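Local coordinates for protein pilin (Streptococcus pyogenes serotype M1, PDB 3GLD) that forms the backbone of the pilus, stacking into a fibre joined by intermolecular isopeptide bonds and needed for host-cell adhesion, bacterial aggregation and biofilm formation, at residues P111-V122 and V149-D158; K196-K204 and T223-N234. The protein carries 2 engineered substitutions. All coordinates share one frame; numbering follows the deposited sequence.

Contact 1 comes first along the chain. It brings segment 149-158 back alongside 111-122 and closes a loop of 26 residues, most of them in strands, including the rest of strand 119-129 and strand 134-144. The chain then runs out along the long strand 151-169, which carries it from the first domain toward the second. Contact 2 follows, joining 196-204 to 223-234 across a loop of 18 residues that holds strand 210-215. The two are in series, neither nested nor crossed. Their centres lie about 35 Å apart and they do not touch. Strand 151-169 still links them, because it also pairs with strand 229-236.

Contact 1 of 2, residues P111-V122 and V149-D158; sequences PGVSYDTTSYTV and VPIQFKNSLD
Asp116 and Asn155 meet at the isopeptide site of the N-terminal domain. In the natural protein Asn155 is joined to Lys23 by an intramolecular cross-link; here it keeps its amide nitrogen. Ala104 is engineered and replaces the residue that autocatalyses this bond. Asn155 OD1 accepts a nearly straight bond from Asp116 N at 2.6 Å. The donor is tilted 30° out of the amide plane. The Asn155 CG lies opposite its own carbonyl carbon (chi1 -68°), which directs the amide at segment 111-122. On the other branch, Asn155 ND2 comes obliquely to the Tyr115 ring, 3.4 Å from Tyr115 CD1. Tyr115 OH is bonded to Val110 N.

On one side of this site the segments pair as antiparallel strands, with Ser114 and Ser156 as the hydrogen-bonded pair. On the other side they part, and side chains bridge the gap. Asp116 OD2 takes Lys154 N on its anti lone pair at 3.0 Å. Its OD1 accepts from Thr118 N, forming an Asx turn. Tyr120 OH donates to Gln152 O at 2.6 Å, in the carbonyl plane and on a lone pair. The Tyr120 edge meets the Phe153 face in a T-shaped stack, planes 86° apart. Ile151 CD1 makes an off-centre CH-pi contact with the Tyr120 ring. Phe153 also packs on Phe41 and Ala104.

One backbone N-H therefore holds the Asn155 oxygen and helps to set the turn of the amide. This bond would probably draw electrons toward OD1, consistent with readying the side-chain carbon for attack by Lys23.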
loop_
_atom_site.group_PDB
_atom_site.type_symbol
_atom_site.label_atom_id
_atom_site.label_comp_id
_atom_site.label_asym_id
_atom_site.label_seq_id
_atom_site.Cartn_x
_atom_site.Cartn_y
_atom_site.Cartn_z
ATOM N N PRO A 111 6.472 2.818 3.056
ATOM C CA PRO A 111 7.072 2.912 1.716
ATOM C C PRO A 111 6.100 2.519 0.607
ATOM O O PRO A 111 5.353 1.559 0.756
ATOM C CB PRO A 111 8.251 1.930 1.788
ATOM C CG PRO A 111 8.526 1.784 3.261
ATOM C CD PRO A 111 7.180 1.837 3.893
ATOM N N GLY A 112 6.109 3.285 -0.482
ATOM C CA GLY A 112 5.195 3.082 -1.596
ATOM C C GLY A 112 3.777 3.627 -1.425
ATOM O O GLY A 112 2.975 3.548 -2.364
ATOM N N VAL A 113 3.448 4.146 -0.240
ATOM C CA VAL A 113 2.080 4.649 0.019
ATOM C C VAL A 113 1.934 6.159 -0.135
ATOM O O VAL A 113 2.683 6.926 0.448
ATOM C CB VAL A 113 1.535 4.223 1.420
ATOM C CG1 VAL A 113 0.151 4.835 1.668
ATOM C CG2 VAL A 113 1.478 2.690 1.521
ATOM N N SER A 114 0.960 6.558 -0.941
ATOM C CA SER A 114 0.565 7.949 -1.081
ATOM C C SER A 114 -0.674 8.173 -0.223
ATOM O O SER A 114 -1.681 7.476 -0.385
ATOM C CB SER A 114 0.222 8.251 -2.534
ATOM O OG SER A 114 1.359 8.079 -3.362
ATOM N N TYR A 115 -0.593 9.152 0.674
ATOM C CA TYR A 115 -1.618 9.362 1.680
ATOM C C TYR A 115 -2.755 10.269 1.232
ATOM O O TYR A 115 -2.529 11.295 0.573
ATOM C CB TYR A 115 -0.972 9.873 2.971
ATOM C CG TYR A 115 -0.268 8.762 3.718
ATOM C CD1 TYR A 115 -0.925 8.045 4.722
ATOM C CD2 TYR A 115 1.040 8.399 3.392
ATOM C CE1 TYR A 115 -0.282 7.016 5.398
ATOM C CE2 TYR A 115 1.689 7.370 4.054
ATOM C CZ TYR A 115 1.026 6.677 5.049
ATOM O OH TYR A 115 1.680 5.664 5.697
ATOM N N ASP A 116 -3.978 9.875 1.580
ATOM C CA ASP A 116 -5.154 10.716 1.356
ATOM C C ASP A 116 -5.056 11.996 2.179
ATOM O O ASP A 116 -4.904 11.958 3.406
ATOM C CB ASP A 116 -6.438 9.957 1.692
ATOM C CG ASP A 116 -7.681 10.629 1.124
ATOM O OD1 ASP A 116 -7.638 11.855 0.890
ATOM O OD2 ASP A 116 -8.691 9.929 0.897
ATOM N N THR A 117 -5.135 13.132 1.497
ATOM C CA THR A 117 -5.027 14.432 2.154
ATOM C C THR A 117 -6.392 15.002 2.553
ATOM O O THR A 117 -6.466 16.076 3.166
ATOM C CB THR A 117 -4.246 15.470 1.296
ATOM O OG1 THR A 117 -4.844 15.573 -0.008
ATOM C CG2 THR A 117 -2.770 15.054 1.154
ATOM N N THR A 118 -7.461 14.276 2.219
ATOM C CA THR A 118 -8.834 14.733 2.490
ATOM C C THR A 118 -9.050 15.157 3.949
ATOM O O THR A 118 -8.551 14.536 4.889
ATOM C CB THR A 118 -9.887 13.681 2.050
ATOM O OG1 THR A 118 -9.653 13.318 0.680
ATOM C CG2 THR A 118 -11.309 14.221 2.175
ATOM N N SER A 119 -9.783 16.251 4.118
ATOM C CA SER A 119 -10.185 16.709 5.431
ATOM C C SER A 119 -11.695 16.742 5.423
ATOM O O SER A 119 -12.306 17.288 4.496
ATOM C CB SER A 119 -9.615 18.099 5.715
ATOM O OG SER A 119 -9.795 18.465 7.080
ATOM N N TYR A 120 -12.300 16.135 6.440
ATOM C CA TYR A 120 -13.740 16.156 6.572
ATOM C C TYR A 120 -14.192 17.107 7.676
ATOM O O TYR A 120 -13.585 17.185 8.746
ATOM C CB TYR A 120 -14.270 14.762 6.867
ATOM C CG TYR A 120 -14.204 13.792 5.710
ATOM C CD1 TYR A 120 -13.111 12.934 5.548
ATOM C CD2 TYR A 120 -15.262 13.694 4.811
ATOM C CE1 TYR A 120 -13.075 12.015 4.490
ATOM C CE2 TYR A 120 -15.233 12.801 3.759
ATOM C CZ TYR A 120 -14.144 11.966 3.598
ATOM O OH TYR A 120 -14.159 11.088 2.551
ATOM N N THR A 121 -15.262 17.845 7.408
ATOM C CA THR A 121 -15.917 18.583 8.470
ATOM C C THR A 121 -17.032 17.684 8.967
ATOM O O THR A 121 -17.785 17.108 8.166
ATOM C CB THR A 121 -16.426 19.949 7.999
ATOM O OG1 THR A 121 -15.310 20.710 7.515
ATOM C CG2 THR A 121 -17.075 20.719 9.160
ATOM N N VAL A 122 -17.095 17.530 10.286
ATOM C CA VAL A 122 -18.069 16.658 10.917
ATOM C C VAL A 122 -18.961 17.483 11.854
ATOM O O VAL A 122 -18.472 18.260 12.686
ATOM C CB VAL A 122 -17.375 15.481 11.661
ATOM C CG1 VAL A 122 -18.301 14.825 12.695
ATOM C CG2 VAL A 122 -16.889 14.409 10.656
ATOM N N VAL A 149 -21.419 12.956 2.790
ATOM C CA VAL A 149 -20.877 11.653 2.401
ATOM C C VAL A 149 -20.324 10.911 3.611
ATOM O O VAL A 149 -20.031 11.539 4.630
ATOM C CB VAL A 149 -19.746 11.779 1.326
ATOM C CG1 VAL A 149 -20.324 12.081 -0.058
ATOM C CG2 VAL A 149 -18.678 12.812 1.726
ATOM N N PRO A 150 -20.189 9.566 3.506
ATOM C CA PRO A 150 -19.498 8.788 4.531
ATOM C C PRO A 150 -18.056 9.237 4.678
ATOM O O PRO A 150 -17.464 9.750 3.726
ATOM C CB PRO A 150 -19.527 7.362 3.968
ATOM C CG PRO A 150 -20.765 7.334 3.151
ATOM C CD PRO A 150 -20.795 8.688 2.487
ATOM N N ILE A 151 -17.508 9.064 5.872
ATOM C CA ILE A 151 -16.105 9.353 6.109
ATOM C C ILE A 151 -15.316 8.175 5.524
ATOM O O ILE A 151 -15.338 7.053 6.049
ATOM C CB ILE A 151 -15.795 9.560 7.621
ATOM C CG1 ILE A 151 -16.794 10.532 8.285
ATOM C CG2 ILE A 151 -14.350 10.016 7.826
ATOM C CD1 ILE A 151 -17.000 11.869 7.554
ATOM N N GLN A 152 -14.660 8.443 4.406
ATOM C CA GLN A 152 -13.889 7.447 3.678
ATOM C C GLN A 152 -12.539 8.051 3.330
ATOM O O GLN A 152 -12.447 9.232 2.967
ATOM C CB GLN A 152 -14.632 7.016 2.411
ATOM C CG GLN A 152 -15.589 5.849 2.634
ATOM C CD GLN A 152 -16.732 5.774 1.631
ATOM O OE1 GLN A 152 -16.694 6.395 0.563
ATOM N NE2 GLN A 152 -17.772 5.013 1.985
ATOM N N PHE A 153 -11.499 7.235 3.479
ATOM C CA PHE A 153 -10.145 7.601 3.087
ATOM C C PHE A 153 -9.563 6.532 2.138
ATOM O O PHE A 153 -9.746 5.328 2.357
ATOM C CB PHE A 153 -9.264 7.757 4.325
ATOM C CG PHE A 153 -9.560 8.995 5.135
ATOM C CD1 PHE A 153 -9.048 10.233 4.759
ATOM C CD2 PHE A 153 -10.332 8.915 6.295
ATOM C CE1 PHE A 153 -9.309 11.391 5.514
ATOM C CE2 PHE A 153 -10.589 10.053 7.058
ATOM C CZ PHE A 153 -10.076 11.295 6.664
ATOM N N LYS A 154 -8.866 6.969 1.090
ATOM C CA LYS A 154 -8.324 6.039 0.092
ATOM C C LYS A 154 -6.855 6.358 -0.154
ATOM O O LYS A 154 -6.543 7.284 -0.890
ATOM C CB LYS A 154 -9.124 6.117 -1.219
ATOM C CG LYS A 154 -8.741 5.038 -2.261
ATOM C CD LYS A 154 -9.787 4.844 -3.376
ATOM C CE LYS A 154 -9.740 5.971 -4.406
ATOM N NZ LYS A 154 -10.458 5.619 -5.676
ATOM N N ASN A 155 -5.962 5.634 0.518
ATOM C CA ASN A 155 -4.541 5.716 0.211
ATOM C C ASN A 155 -4.211 4.857 -1.013
ATOM O O ASN A 155 -4.969 3.933 -1.353
ATOM C CB ASN A 155 -3.695 5.282 1.404
ATOM C CG ASN A 155 -3.780 6.249 2.571
ATOM O OD1 ASN A 155 -4.251 7.397 2.444
ATOM N ND2 ASN A 155 -3.320 5.788 3.728
ATOM N N SER A 156 -3.102 5.171 -1.683
ATOM C CA SER A 156 -2.657 4.385 -2.857
ATOM C C SER A 156 -1.353 3.658 -2.555
ATOM O O SER A 156 -0.389 4.256 -2.079
ATOM C CB SER A 156 -2.502 5.252 -4.118
ATOM O OG SER A 156 -2.311 4.417 -5.267
ATOM N N LEU A 157 -1.352 2.351 -2.782
ATOM C CA LEU A 157 -0.144 1.553 -2.608
ATOM C C LEU A 157 0.511 1.351 -3.972
ATOM O O LEU A 157 -0.056 0.718 -4.871
ATOM C CB LEU A 157 -0.474 0.200 -1.978
ATOM C CG LEU A 157 0.696 -0.770 -1.830
ATOM C CD1 LEU A 157 1.718 -0.290 -0.801
ATOM C CD2 LEU A 157 0.142 -2.159 -1.468
ATOM N N ASP A 158 1.698 1.913 -4.121
ATOM C CA ASP A 158 2.495 1.703 -5.341
ATOM C C ASP A 158 3.461 0.524 -5.100
ATOM O O ASP A 158 3.729 0.145 -3.960
ATOM C CB ASP A 158 3.237 2.997 -5.737
ATOM C CG ASP A 158 3.750 2.980 -7.199
ATOM O OD1 ASP A 158 3.537 1.991 -7.939
ATOM O OD2 ASP A 158 4.367 3.977 -7.605
#

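Contact 2 of 2, residues K196-K204 and T223-N234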
loop_
_atom_site.group_PDB
_atom_site.type_symbol
_atom_site.label_atom_id
_atom_site.label_comp_id
_atom_site.label_asym_id
_atom_site.label_seq_id
_atom_site.Cartn_x
_atom_site.Cartn_y
_atom_site.Cartn_z
ATOM N N LYS A 196 5.205 -14.444 -1.073
ATOM C CA LYS A 196 5.565 -14.722 -2.475
ATOM C C LYS A 196 5.510 -13.485 -3.352
ATOM O O LYS A 196 4.611 -12.648 -3.203
ATOM C CB LYS A 196 4.629 -15.779 -3.095
ATOM C CG LYS A 196 4.550 -17.143 -2.350
ATOM C CD LYS A 196 5.764 -18.000 -2.541
ATOM C CE LYS A 196 5.561 -19.406 -1.919
ATOM N NZ LYS A 196 5.963 -19.459 -0.473
ATOM N N VAL A 197 6.463 -13.390 -4.284
ATOM C CA VAL A 197 6.401 -12.417 -5.366
ATOM C C VAL A 197 6.421 -13.128 -6.715
ATOM O O VAL A 197 7.006 -14.229 -6.854
ATOM C CB VAL A 197 7.551 -11.362 -5.324
ATOM C CG1 VAL A 197 7.559 -10.629 -3.982
ATOM C CG2 VAL A 197 8.895 -11.990 -5.617
ATOM N N MET A 198 5.788 -12.500 -7.698
ATOM C CA MET A 198 5.612 -13.092 -8.999
ATOM C C MET A 198 6.805 -12.762 -9.892
ATOM O O MET A 198 7.252 -11.611 -9.948
ATOM C CB MET A 198 4.350 -12.575 -9.656
ATOM C CG MET A 198 3.093 -12.864 -8.852
ATOM S SD MET A 198 1.687 -11.914 -9.448
ATOM C CE MET A 198 1.219 -12.780 -10.942
ATOM N N ILE A 199 7.282 -13.780 -10.600
ATOM C CA ILE A 199 8.406 -13.644 -11.521
ATOM C C ILE A 199 8.016 -14.163 -12.905
ATOM O O ILE A 199 7.443 -15.259 -13.017
ATOM C CB ILE A 199 9.643 -14.371 -10.965
ATOM C CG1 ILE A 199 10.126 -13.629 -9.714
ATOM C CG2 ILE A 199 10.788 -14.443 -12.036
ATOM C CD1 ILE A 199 11.318 -14.220 -9.043
ATOM N N GLU A 200 8.312 -13.376 -13.940
ATOM C CA GLU A 200 8.082 -13.762 -15.332
ATOM C C GLU A 200 9.421 -13.878 -16.036
ATOM O O GLU A 200 10.200 -12.946 -15.976
ATOM C CB GLU A 200 7.253 -12.713 -16.093
ATOM C CG GLU A 200 5.782 -12.643 -15.725
ATOM C CD GLU A 200 5.002 -11.625 -16.580
ATOM O OE1 GLU A 200 5.616 -10.947 -17.446
ATOM O OE2 GLU A 200 3.774 -11.499 -16.373
ATOM N N LYS A 201 9.682 -15.020 -16.685
ATOM C CA LYS A 201 10.891 -15.221 -17.472
ATOM C C LYS A 201 10.551 -15.169 -18.948
ATOM O O LYS A 201 9.642 -15.876 -19.402
ATOM C CB LYS A 201 11.583 -16.562 -17.130
ATOM C CG LYS A 201 12.830 -16.826 -17.994
ATOM C CD LYS A 201 13.657 -18.021 -17.498
ATOM C CE LYS A 201 14.628 -18.448 -18.589
ATOM N NZ LYS A 201 15.610 -19.473 -18.155
ATOM N N THR A 202 11.282 -14.331 -19.690
ATOM C CA THR A 202 11.090 -14.163 -21.134
ATOM C C THR A 202 12.287 -14.729 -21.904
ATOM O O THR A 202 13.433 -14.449 -21.566
ATOM C CB THR A 202 10.871 -12.673 -21.484
ATOM O OG1 THR A 202 9.751 -12.191 -20.734
ATOM C CG2 THR A 202 10.605 -12.462 -22.978
ATOM N N THR A 203 11.989 -15.550 -22.908
ATOM C CA THR A 203 12.987 -16.151 -23.780
ATOM C C THR A 203 12.726 -15.666 -25.191
ATOM O O THR A 203 11.617 -15.246 -25.531
ATOM C CB THR A 203 12.930 -17.702 -23.749
ATOM O OG1 THR A 203 11.636 -18.149 -24.184
ATOM C CG2 THR A 203 13.195 -18.228 -22.345
ATOM N N LYS A 204 13.761 -15.684 -26.014
ATOM C CA LYS A 204 13.604 -15.343 -27.414
ATOM C C LYS A 204 12.676 -16.389 -28.045
ATOM O O LYS A 204 12.694 -17.562 -27.663
ATOM C CB LYS A 204 14.982 -15.311 -28.078
ATOM C CG LYS A 204 16.048 -14.660 -27.182
ATOM C CD LYS A 204 17.419 -14.520 -27.828
ATOM C CE LYS A 204 17.466 -13.351 -28.809
ATOM N NZ LYS A 204 18.772 -12.622 -28.761
ATOM N N THR A 223 18.116 -19.093 -14.567
ATOM C CA THR A 223 19.123 -19.082 -15.615
ATOM C C THR A 223 18.674 -18.180 -16.735
ATOM O O THR A 223 17.478 -18.057 -17.000
ATOM C CB THR A 223 19.391 -20.510 -16.201
ATOM O OG1 THR A 223 18.198 -21.010 -16.823
ATOM C CG2 THR A 223 19.820 -21.486 -15.130
ATOM N N LEU A 224 19.635 -17.570 -17.415
ATOM C CA LEU A 224 19.346 -16.766 -18.597
ATOM C C LEU A 224 20.400 -17.002 -19.683
ATOM O O LEU A 224 21.586 -17.056 -19.391
ATOM C CB LEU A 224 19.342 -15.265 -18.257
ATOM C CG LEU A 224 18.311 -14.694 -17.261
ATOM C CD1 LEU A 224 18.623 -13.269 -16.869
ATOM C CD2 LEU A 224 16.960 -14.789 -17.864
ATOM N N LYS A 225 19.953 -17.099 -20.929
ATOM C CA LYS A 225 20.852 -16.974 -22.069
ATOM C C LYS A 225 20.909 -15.503 -22.517
ATOM O O LYS A 225 20.124 -14.671 -22.045
ATOM C CB LYS A 225 20.367 -17.841 -23.244
ATOM C CG LYS A 225 20.140 -19.330 -22.927
ATOM C CD LYS A 225 19.504 -20.033 -24.163
ATOM C CE LYS A 225 19.350 -21.552 -24.008
ATOM N NZ LYS A 225 18.361 -21.926 -22.955
ATOM N N ASP A 226 21.840 -15.182 -23.426
ATOM C CA ASP A 226 21.841 -13.882 -24.090
ATOM C C ASP A 226 20.437 -13.482 -24.545
ATOM O O ASP A 226 19.725 -14.296 -25.144
ATOM C CB ASP A 226 22.752 -13.934 -25.330
ATOM C CG ASP A 226 22.736 -12.639 -26.112
ATOM O OD1 ASP A 226 23.244 -11.631 -25.587
ATOM O OD2 ASP A 226 22.213 -12.628 -27.253
ATOM N N GLY A 227 20.059 -12.218 -24.312
ATOM C CA GLY A 227 18.774 -11.733 -24.782
ATOM C C GLY A 227 17.555 -12.219 -23.985
ATOM O O GLY A 227 16.418 -11.945 -24.356
ATOM N N GLU A 228 17.771 -12.921 -22.887
ATOM C CA GLU A 228 16.634 -13.354 -22.060
ATOM C C GLU A 228 16.543 -12.489 -20.808
ATOM O O GLU A 228 17.512 -11.799 -20.452
ATOM C CB GLU A 228 16.780 -14.844 -21.690
ATOM C CG GLU A 228 16.739 -15.752 -22.912
ATOM C CD GLU A 228 16.787 -17.247 -22.584
ATOM O OE1 GLU A 228 17.222 -17.641 -21.475
ATOM O OE2 GLU A 228 16.361 -18.023 -23.453
ATOM N N SER A 229 15.389 -12.524 -20.128
ATOM C CA SER A 229 15.285 -11.789 -18.890
ATOM C C SER A 229 14.266 -12.430 -17.939
ATOM O O SER A 229 13.382 -13.187 -18.366
ATOM C CB SER A 229 14.889 -10.323 -19.180
ATOM O OG SER A 229 13.575 -10.257 -19.761
ATOM N N ILE A 230 14.414 -12.120 -16.653
ATOM C CA ILE A 230 13.328 -12.298 -15.698
ATOM C C ILE A 230 12.865 -10.909 -15.229
ATOM O O ILE A 230 13.615 -9.930 -15.346
ATOM C CB ILE A 230 13.703 -13.164 -14.475
ATOM C CG1 ILE A 230 14.807 -12.521 -13.623
ATOM C CG2 ILE A 230 14.058 -14.605 -14.909
ATOM C CD1 ILE A 230 14.768 -12.978 -12.173
ATOM N N LYS A 231 11.642 -10.852 -14.699
ATOM C CA LYS A 231 11.066 -9.631 -14.176
ATOM C C LYS A 231 10.201 -10.014 -12.961
ATOM O O LYS A 231 9.238 -10.783 -13.090
ATOM C CB LYS A 231 10.207 -8.937 -15.236
ATOM C CG LYS A 231 9.782 -7.493 -14.831
ATOM C CD LYS A 231 8.600 -6.980 -15.623
ATOM C CE LYS A 231 8.910 -6.829 -17.086
ATOM N NZ LYS A 231 7.882 -5.981 -17.777
ATOM N N VAL A 232 10.585 -9.500 -11.800
ATOM C CA VAL A 232 9.762 -9.563 -10.608
ATOM C C VAL A 232 8.677 -8.491 -10.842
ATOM O O VAL A 232 8.971 -7.296 -10.868
ATOM C CB VAL A 232 10.605 -9.266 -9.359
ATOM C CG1 VAL A 232 9.753 -9.372 -8.067
ATOM C CG2 VAL A 232 11.777 -10.211 -9.279
ATOM N N THR A 233 7.450 -8.928 -11.100
ATOM C CA THR A 233 6.410 -8.003 -11.561
ATOM C C THR A 233 5.655 -7.261 -10.446
ATOM O O THR A 233 4.971 -6.275 -10.725
ATOM C CB THR A 233 5.366 -8.709 -12.453
ATOM O OG1 THR A 233 4.672 -9.707 -11.686
ATOM C CG2 THR A 233 6.039 -9.366 -13.620
ATOM N N ASN A 234 5.771 -7.733 -9.210
ATOM C CA ASN A 234 5.109 -7.071 -8.059
ATOM C C ASN A 234 6.055 -6.888 -6.871
ATOM O O ASN A 234 5.704 -7.176 -5.739
ATOM C CB ASN A 234 3.820 -7.806 -7.659
ATOM C CG ASN A 234 4.057 -9.235 -7.183
ATOM O OD1 ASN A 234 5.120 -9.809 -7.400
ATOM N ND2 ASN A 234 3.043 -9.817 -6.514
HETATM O O HOH W 1 2.886 -12.439 -5.238
HETATM O O HOH W 2 3.807 -11.811 -13.194
HETATM O O HOH W 3 15.245 -19.993 -15.043
HETATM O O HOH W 4 20.951 -14.418 -28.741
#
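Lys201 runs from Ile230 across to strand 220-224. CG stands anti to the backbone N (chi1 177°), and the chain beyond is extended. Its CB packs on Ile230 CG2 at 3.9 Å. At its end NZ donates to Thr223 O at 2.6 Å. The nitrogen lies above that carbonyl plane, 41° out of it. A water joins NZ to Thr223 N as well. Glu228 OE1 lies nearby but beyond salt-bridge range, and it also accepts from Lys225 N.

Met198 sits at the far end of the pairing, where the chain turns a corner at Thr233 and Asn234. Here an amide side chain replaces a backbone carbonyl. Asn234 OD1 accepts from Met198 N at 2.8 Å, while Met198 O accepts from Thr233 N. The Met198 chain crosses the Asn234 amide at about a right angle, with SD 3.9 Å from ND2.

Glu200 faces Lys231 in a hydrogen-bonded pair. Its CG and CD rest against Thr233 CG2. Its OE2 reaches Thr233 OG1 through a water and is bonded to Gln211 NE2. Beyond the strand, a water also joins Lys204 NZ to Asp226 OD2, and the direct salt bridge between them is long, 3.8 Å.

On the face of Val197 and Ile199, both side chains meet Val232. Val197 touches Leu185 and Val232 touches Leu183, both of strand 179-185. Strand 196-202 pairs with strand 210-215 and with strand 229-236, and the latter pairs in turn with strand 151-169.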